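Local coordinates for VP5 (Halorubrum pleomorphic virus 2, PDB 6QGI), which is the envelope protein of a haloarchaeal pleomorphic virus and probably drives fusion of the viral membrane with that of the host cell, at residues L482-Q485 with N486-I490; P270-R273 with A274-A278; P135-G138 with K139-F143; G34-A37 with D38-K41. All blocks are in the same frame, centred on the assembly; numbering follows the deposited sequence.

The four contacts form two neighbouring pairs on opposite sides of the chain's centre. Contacts 1 and 2, with centres about 12 Å apart, are turns of helices 476-496 and 270-279, which pack together through Asn486, Lys487 and Ile490 against Pro270, Arg273 and Met277. Contacts 3 and 4, whose centres are about 10 Å apart, join the loop after helix 91-133 to the start of helix 37-60, where Ile137 and Val142 lie on Ala37 and Lys41. Contacts 2 and 4 lie at the surface, while 1 and 3 are partly buried. Backbone bonds dominate contact 1, mid-helix, and contact 2, at a helix start; an aspartate-closed turn marks contact 3, and an apolar staple contact 4.

Contact 1 (L482-Q485 with N486-I490); sequences LEQQ and NKELI
The amide of Gln485 and the carboxylate of Glu488 end two side chains that run side by side in the same direction, their planes turned 40° apart. CA of Gln485 lies obliquely off one face of that carboxylate, 3.6 Å from OE2 of Glu488, and CG of Gln485 is 3.8 Å from the same oxygen. The amide oxygen OE1 of Gln485 is used outside this turn, in a hydrogen bond with Ser465 OG. Next to it in sequence, the Gln484 chain bends at CG and brings OE1 to 3.9 Å from CD of Lys487, which lies obliquely off one face of the Gln484 amide. Glu488 places CG between its own backbone N and carbonyl carbon (chi1 62°), which presses that methylene against two carbonyls, 3.3 Å from Gln484 O and 3.4 Å from Gln485 O. This is ordinary alpha-helix inside 476-496: Glu488 N bonds Gln484 O at 2.9 Å, while Leu489 N approaches Gln485 O from above the carbonyl plane. Asn486 turns instead to helix 270-279. Backbone hydrogen bonds therefore hold this turn, while Gln484 OE1 and Glu488 OE2 rest on neighbouring carbons.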
# COMPACT_ATOMS: atom_id res chain seq x y z
N LEU A 482 6.04 -25.48 -6.77
CA LEU A 482 6.12 -24.02 -6.66
C LEU A 482 5.47 -23.41 -7.90
O LEU A 482 4.57 -22.57 -7.78
CB LEU A 482 7.60 -23.56 -6.51
CG LEU A 482 7.87 -22.05 -6.32
CD1 LEU A 482 8.98 -21.81 -5.33
CD2 LEU A 482 8.22 -21.37 -7.63
N GLU A 483 5.90 -23.88 -9.09
CA GLU A 483 5.44 -23.49 -10.42
C GLU A 483 3.94 -23.74 -10.58
O GLU A 483 3.24 -22.87 -11.11
CB GLU A 483 6.22 -24.28 -11.48
CG GLU A 483 5.89 -23.93 -12.92
CD GLU A 483 6.56 -24.81 -13.96
OE1 GLU A 483 7.52 -24.35 -14.61
OE2 GLU A 483 6.11 -25.97 -14.12
N GLN A 484 3.45 -24.92 -10.15
CA GLN A 484 2.05 -25.31 -10.30
C GLN A 484 1.14 -24.53 -9.36
O GLN A 484 0.11 -24.03 -9.82
CB GLN A 484 1.85 -26.82 -10.12
CG GLN A 484 0.51 -27.36 -10.65
CD GLN A 484 0.13 -26.90 -12.05
OE1 GLN A 484 -0.94 -26.32 -12.26
NE2 GLN A 484 0.99 -27.15 -13.03
N GLN A 485 1.52 -24.39 -8.06
CA GLN A 485 0.74 -23.65 -7.05
C GLN A 485 0.55 -22.19 -7.46
O GLN A 485 -0.53 -21.63 -7.22
CB GLN A 485 1.39 -23.72 -5.67
CG GLN A 485 1.10 -25.01 -4.91
CD GLN A 485 2.13 -25.33 -3.85
OE1 GLN A 485 3.15 -24.65 -3.69
NE2 GLN A 485 1.89 -26.40 -3.11
N ASN A 486 1.57 -21.60 -8.09
CA ASN A 486 1.54 -20.22 -8.57
C ASN A 486 0.60 -20.09 -9.78
O ASN A 486 -0.21 -19.16 -9.82
CB ASN A 486 2.96 -19.74 -8.93
CG ASN A 486 3.02 -18.35 -9.50
OD1 ASN A 486 3.32 -18.15 -10.68
ND2 ASN A 486 2.72 -17.35 -8.67
N LYS A 487 0.71 -21.03 -10.74
CA LYS A 487 -0.10 -21.08 -11.96
C LYS A 487 -1.59 -21.24 -11.63
O LYS A 487 -2.41 -20.56 -12.25
CB LYS A 487 0.38 -22.22 -12.87
CG LYS A 487 -0.14 -22.15 -14.30
CD LYS A 487 -0.22 -23.53 -14.94
CE LYS A 487 -0.97 -23.52 -16.25
NZ LYS A 487 -1.32 -24.89 -16.70
N GLU A 488 -1.95 -22.12 -10.67
CA GLU A 488 -3.34 -22.37 -10.30
C GLU A 488 -3.93 -21.22 -9.50
O GLU A 488 -5.13 -20.99 -9.62
CB GLU A 488 -3.56 -23.72 -9.60
CG GLU A 488 -2.85 -23.93 -8.26
CD GLU A 488 -2.76 -25.37 -7.79
OE1 GLU A 488 -3.18 -26.29 -8.54
OE2 GLU A 488 -2.26 -25.59 -6.67
N LEU A 489 -3.11 -20.48 -8.72
CA LEU A 489 -3.59 -19.31 -7.97
C LEU A 489 -3.89 -18.15 -8.92
O LEU A 489 -4.88 -17.45 -8.73
CB LEU A 489 -2.59 -18.87 -6.89
CG LEU A 489 -2.71 -19.54 -5.52
CD1 LEU A 489 -1.56 -19.12 -4.62
CD2 LEU A 489 -4.04 -19.23 -4.85
N ILE A 490 -3.03 -17.96 -9.94
CA ILE A 490 -3.20 -16.91 -10.94
C ILE A 490 -4.46 -17.20 -11.76
O ILE A 490 -5.32 -16.32 -11.85
CB ILE A 490 -1.91 -16.75 -11.81
CG1 ILE A 490 -0.72 -16.15 -11.00
CG2 ILE A 490 -2.16 -15.97 -13.11
CD1 ILE A 490 -0.98 -14.88 -10.10

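Contact 2 (P270-R273 with A274-A278); sequences PRER and AAMMA
Met276 and Met277 each reach back one turn, to Glu272 and Arg273, and the two thioethers do it differently. In both, CG lies anti to the carbonyl carbon and the chain is straight at chi2, but the last torsion swings the methyl in opposite senses, chi3 75° in Met276 and -88° in Met277. Met277 thereby folds CE under the preceding turn, 3.4 Å from Arg273 O and 3.8 Å from Arg273 CG. Met276 makes its approach earlier along the chain: its CG comes to 3.1 Å from Glu272 O, and SD lies 4.1 Å from Glu272 CG as the two side chains cross obliquely. All this happens on the short helix 270-279, whose opening residue is Pro270 and whose first turns carry regular bonds, such as Ala274 N to Pro270 O at 3.1 Å and Met276 N to Glu272 O at 2.9 Å. Glu272 N bonds the hydroxyl of Thr269 just ahead of the helix. The two arginines leave in separate directions. Arg271 reaches Leu20 O through NE and makes a salt bridge with Asp76 through NH1; Arg273 packs on Asn486, Lys487 and Ile490 of helix 476-496. The methyl of Ala274 packs on Asp289 and Ala292 of helix 285-292.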
# COMPACT_ATOMS: atom_id res chain seq x y z
N PRO A 270 7.37 -16.94 -10.08
CA PRO A 270 6.18 -16.15 -9.71
C PRO A 270 6.40 -14.66 -9.95
O PRO A 270 5.49 -13.98 -10.43
CB PRO A 270 6.00 -16.46 -8.22
CG PRO A 270 6.65 -17.78 -8.03
CD PRO A 270 7.84 -17.75 -8.93
N ARG A 271 7.64 -14.17 -9.69
CA ARG A 271 8.10 -12.80 -9.91
C ARG A 271 8.00 -12.44 -11.41
O ARG A 271 7.40 -11.42 -11.73
CB ARG A 271 9.54 -12.64 -9.40
CG ARG A 271 10.11 -11.23 -9.52
CD ARG A 271 11.60 -11.25 -9.81
NE ARG A 271 12.15 -9.90 -9.80
CZ ARG A 271 13.44 -9.60 -9.95
NH1 ARG A 271 14.33 -10.56 -10.14
NH2 ARG A 271 13.85 -8.34 -9.91
N GLU A 272 8.54 -13.31 -12.31
CA GLU A 272 8.51 -13.12 -13.76
C GLU A 272 7.06 -13.05 -14.28
O GLU A 272 6.75 -12.14 -15.05
CB GLU A 272 9.28 -14.23 -14.48
CG GLU A 272 9.49 -14.01 -15.97
CD GLU A 272 10.15 -15.14 -16.74
OE1 GLU A 272 10.60 -16.12 -16.10
OE2 GLU A 272 10.21 -15.04 -17.99
N ARG A 273 6.19 -13.99 -13.84
CA ARG A 273 4.77 -14.04 -14.22
C ARG A 273 4.06 -12.72 -13.84
O ARG A 273 3.32 -12.18 -14.68
CB ARG A 273 4.08 -15.24 -13.55
CG ARG A 273 2.75 -15.62 -14.20
CD ARG A 273 2.05 -16.75 -13.45
NE ARG A 273 2.64 -18.06 -13.73
CZ ARG A 273 2.17 -18.92 -14.63
NH1 ARG A 273 1.09 -18.63 -15.34
NH2 ARG A 273 2.78 -20.08 -14.82
N ALA A 274 4.30 -12.19 -12.62
CA ALA A 274 3.72 -10.93 -12.15
C ALA A 274 4.25 -9.72 -12.94
O ALA A 274 3.51 -8.76 -13.14
CB ALA A 274 3.98 -10.75 -10.67
N ALA A 275 5.53 -9.78 -13.38
CA ALA A 275 6.18 -8.73 -14.18
C ALA A 275 5.58 -8.68 -15.58
O ALA A 275 5.43 -7.59 -16.15
CB ALA A 275 7.67 -9.00 -14.27
N MET A 276 5.23 -9.86 -16.12
CA MET A 276 4.62 -10.07 -17.44
C MET A 276 3.19 -9.54 -17.44
O MET A 276 2.79 -8.89 -18.41
CB MET A 276 4.65 -11.56 -17.81
CG MET A 276 6.04 -12.10 -18.10
SD MET A 276 6.08 -13.92 -18.20
CE MET A 276 5.37 -14.16 -19.76
N MET A 277 2.44 -9.80 -16.35
CA MET A 277 1.06 -9.34 -16.15
C MET A 277 1.01 -7.83 -15.98
O MET A 277 0.01 -7.21 -16.35
CB MET A 277 0.44 -10.02 -14.92
CG MET A 277 0.01 -11.45 -15.18
SD MET A 277 -0.86 -12.17 -13.77
CE MET A 277 0.51 -12.80 -12.84
N ALA A 278 2.09 -7.23 -15.44
CA ALA A 278 2.25 -5.79 -15.23
C ALA A 278 2.45 -5.07 -16.57
O ALA A 278 2.17 -3.87 -16.66
CB ALA A 278 3.43 -5.52 -14.32

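Contact 3 (P135-G138 with K139-F143); sequences PDIG and KGDVF
A type I beta turn spanning Gly138 to Asp141 shapes the loop that follows helix 91-133, and its two ends are tied twice. Asp141 N donates to Gly138 O at 3.1 Å, coming from well above the carbonyl plane, and the side chain returns the favour: Gly138 N points at Asp141 OD2, 2.9 Å away and nearly straight at 168°. OD2 receives it on its anti lone pair, the one away from the other carboxylate oxygen. With CG beside its own backbone N (chi1 -60°), the aspartate folds back over the glycine it is bonded to. Beyond the turn, Lys139 O takes two donors, Phe143 N at 2.8 Å and Val142 N at 3.3 Å. An apolar contact accompanies these bonds: Ile137 lays its CG2 branch 4.0 Å from Asp141 CB and 4.3 Å from Val142 CG1, the isoleucine and valine facing helix 37-60 through Ala37 and Lys41. Lys139 is stretched out the other way, over Leu128 and Val132 of helix 91-133, and its NZ joins Asp155 in a salt bridge and Leu156 O in a hydrogen bond.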
# COMPACT_ATOMS: atom_id res chain seq x y z
N PRO A 135 4.67 35.66 0.11
CA PRO A 135 4.86 36.88 0.90
C PRO A 135 4.12 36.93 2.24
O PRO A 135 4.56 37.65 3.15
CB PRO A 135 4.33 37.98 -0.03
CG PRO A 135 3.37 37.29 -0.93
CD PRO A 135 3.96 35.94 -1.16
N ASP A 136 2.99 36.22 2.36
CA ASP A 136 2.15 36.28 3.55
C ASP A 136 2.33 35.09 4.49
O ASP A 136 1.76 35.11 5.59
CB ASP A 136 0.67 36.39 3.15
CG ASP A 136 0.36 37.43 2.08
OD1 ASP A 136 0.99 38.52 2.11
OD2 ASP A 136 -0.51 37.16 1.23
N ILE A 137 3.10 34.07 4.09
CA ILE A 137 3.25 32.85 4.87
C ILE A 137 4.71 32.44 5.06
O ILE A 137 5.54 32.62 4.17
CB ILE A 137 2.42 31.73 4.15
CG1 ILE A 137 0.92 32.02 4.26
CG2 ILE A 137 2.73 30.30 4.63
CD1 ILE A 137 0.16 31.25 3.38
N GLY A 138 4.97 31.87 6.23
CA GLY A 138 6.24 31.28 6.65
C GLY A 138 6.03 29.81 6.98
O GLY A 138 4.88 29.34 7.00
N LYS A 139 7.12 29.07 7.23
CA LYS A 139 7.07 27.63 7.53
C LYS A 139 6.18 27.30 8.74
O LYS A 139 5.48 26.29 8.71
CB LYS A 139 8.48 27.06 7.72
CG LYS A 139 9.28 26.98 6.43
CD LYS A 139 10.65 26.38 6.64
CE LYS A 139 11.49 26.50 5.40
NZ LYS A 139 12.90 26.12 5.64
N GLY A 140 6.17 28.18 9.74
CA GLY A 140 5.39 28.01 10.97
C GLY A 140 3.89 28.12 10.82
O GLY A 140 3.16 27.75 11.74
N ASP A 141 3.41 28.61 9.66
CA ASP A 141 1.98 28.77 9.37
C ASP A 141 1.39 27.49 8.75
O ASP A 141 0.16 27.32 8.75
CB ASP A 141 1.73 29.97 8.44
CG ASP A 141 2.19 31.30 9.01
OD1 ASP A 141 1.66 31.70 10.07
OD2 ASP A 141 3.08 31.93 8.40
N VAL A 142 2.26 26.59 8.24
CA VAL A 142 1.83 25.33 7.61
C VAL A 142 2.40 24.11 8.37
O VAL A 142 1.77 23.05 8.36
CB VAL A 142 2.12 25.26 6.09
CG1 VAL A 142 1.28 26.27 5.32
CG2 VAL A 142 3.60 25.47 5.77
N PHE A 143 3.56 24.27 9.05
CA PHE A 143 4.23 23.21 9.82
C PHE A 143 4.19 23.48 11.32
O PHE A 143 4.24 24.64 11.73
CB PHE A 143 5.68 23.02 9.37
CG PHE A 143 5.84 22.55 7.95
CD1 PHE A 143 5.65 21.21 7.61
CD2 PHE A 143 6.21 23.44 6.94
CE1 PHE A 143 5.80 20.78 6.29
CE2 PHE A 143 6.33 23.01 5.62
CZ PHE A 143 6.13 21.69 5.30

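Contact 4 (G34-A37 with D38-K41); sequences GLTA and DALK
Leu35 and Leu40 close the start of helix 37-60 as a hydrophobic staple: Leu35, the residue before the N-cap residue Thr36, meets Leu40, five residues on at position N4, methyl CD1 against methyl CD1 at 4.0 Å, the two side chains crossing at about a right angle. Along the helix, Asp38 comes first; its carboxylate leads outward, where OD2 is hydrogen-bonded to Tyr215 OH. Ala39 follows, its methyl tucked under the cap residue at 3.2 Å from Thr36 OG1. The threonine hydroxyl gets there because OG1 takes the rotamer between its own backbone N and carbonyl carbon (chi1 62°), on the helix side. The same methyl also lies 4.4 Å from Leu35 CB, so it touches both the staple and the N-cap residue. Leu40 N makes the first full backbone bond across the junction, to Thr36 O at 3.1 Å and almost in line with that carbonyl. From Leu40 the side chain also turns inward onto Pro31 and His134, and His134 bonds Leu35 O. Lys41 N gives only a weak bond to Ala37 O at 3.3 Å. Its side chain curls round that same oxygen with a bend at chi3 (-94°): CG of Lys41 approaches Ala37 O to 3.3 Å, and CE swings back to 3.8 Å from it.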
# COMPACT_ATOMS: atom_id res chain seq x y z
N GLY A 34 2.37 31.85 -6.28
CA GLY A 34 1.32 32.74 -6.77
C GLY A 34 -0.07 32.42 -6.27
O GLY A 34 -1.06 32.99 -6.77
N LEU A 35 -0.16 31.52 -5.29
CA LEU A 35 -1.43 31.12 -4.70
C LEU A 35 -1.86 32.08 -3.58
O LEU A 35 -1.02 32.81 -3.04
CB LEU A 35 -1.31 29.69 -4.13
CG LEU A 35 -1.05 28.56 -5.09
CD1 LEU A 35 -0.79 27.28 -4.34
CD2 LEU A 35 -2.21 28.36 -6.03
N THR A 36 -3.16 32.06 -3.21
CA THR A 36 -3.65 32.86 -2.09
C THR A 36 -3.10 32.22 -0.81
O THR A 36 -2.73 31.04 -0.85
CB THR A 36 -5.19 33.02 -2.07
OG1 THR A 36 -5.82 31.75 -1.93
CG2 THR A 36 -5.74 33.76 -3.29
N ALA A 37 -3.02 32.98 0.29
CA ALA A 37 -2.52 32.49 1.57
C ALA A 37 -3.21 31.19 2.01
O ALA A 37 -2.52 30.19 2.22
CB ALA A 37 -2.69 33.56 2.64
N ASP A 38 -4.56 31.16 2.05
CA ASP A 38 -5.34 29.99 2.47
C ASP A 38 -5.14 28.78 1.53
O ASP A 38 -4.92 27.67 2.01
CB ASP A 38 -6.84 30.32 2.57
CG ASP A 38 -7.65 29.26 3.28
OD1 ASP A 38 -7.46 29.08 4.51
OD2 ASP A 38 -8.47 28.59 2.61
N ALA A 39 -5.21 29.00 0.20
CA ALA A 39 -5.04 27.98 -0.85
C ALA A 39 -3.70 27.27 -0.74
O ALA A 39 -3.67 26.05 -0.89
CB ALA A 39 -5.18 28.60 -2.23
N LEU A 40 -2.60 28.01 -0.45
CA LEU A 40 -1.28 27.39 -0.29
C LEU A 40 -1.26 26.47 0.92
O LEU A 40 -0.79 25.34 0.81
CB LEU A 40 -0.15 28.44 -0.19
CG LEU A 40 1.28 27.88 -0.04
CD1 LEU A 40 1.68 27.04 -1.23
CD2 LEU A 40 2.28 28.98 0.20
N LYS A 41 -1.82 26.92 2.05
CA LYS A 41 -1.92 26.16 3.29
C LYS A 41 -2.72 24.87 3.06
O LYS A 41 -2.34 23.80 3.56
CB LYS A 41 -2.55 27.02 4.39
CG LYS A 41 -1.72 28.25 4.76
CD LYS A 41 -2.12 28.87 6.09
CE LYS A 41 -3.11 30.00 5.94
NZ LYS A 41 -3.52 30.54 7.26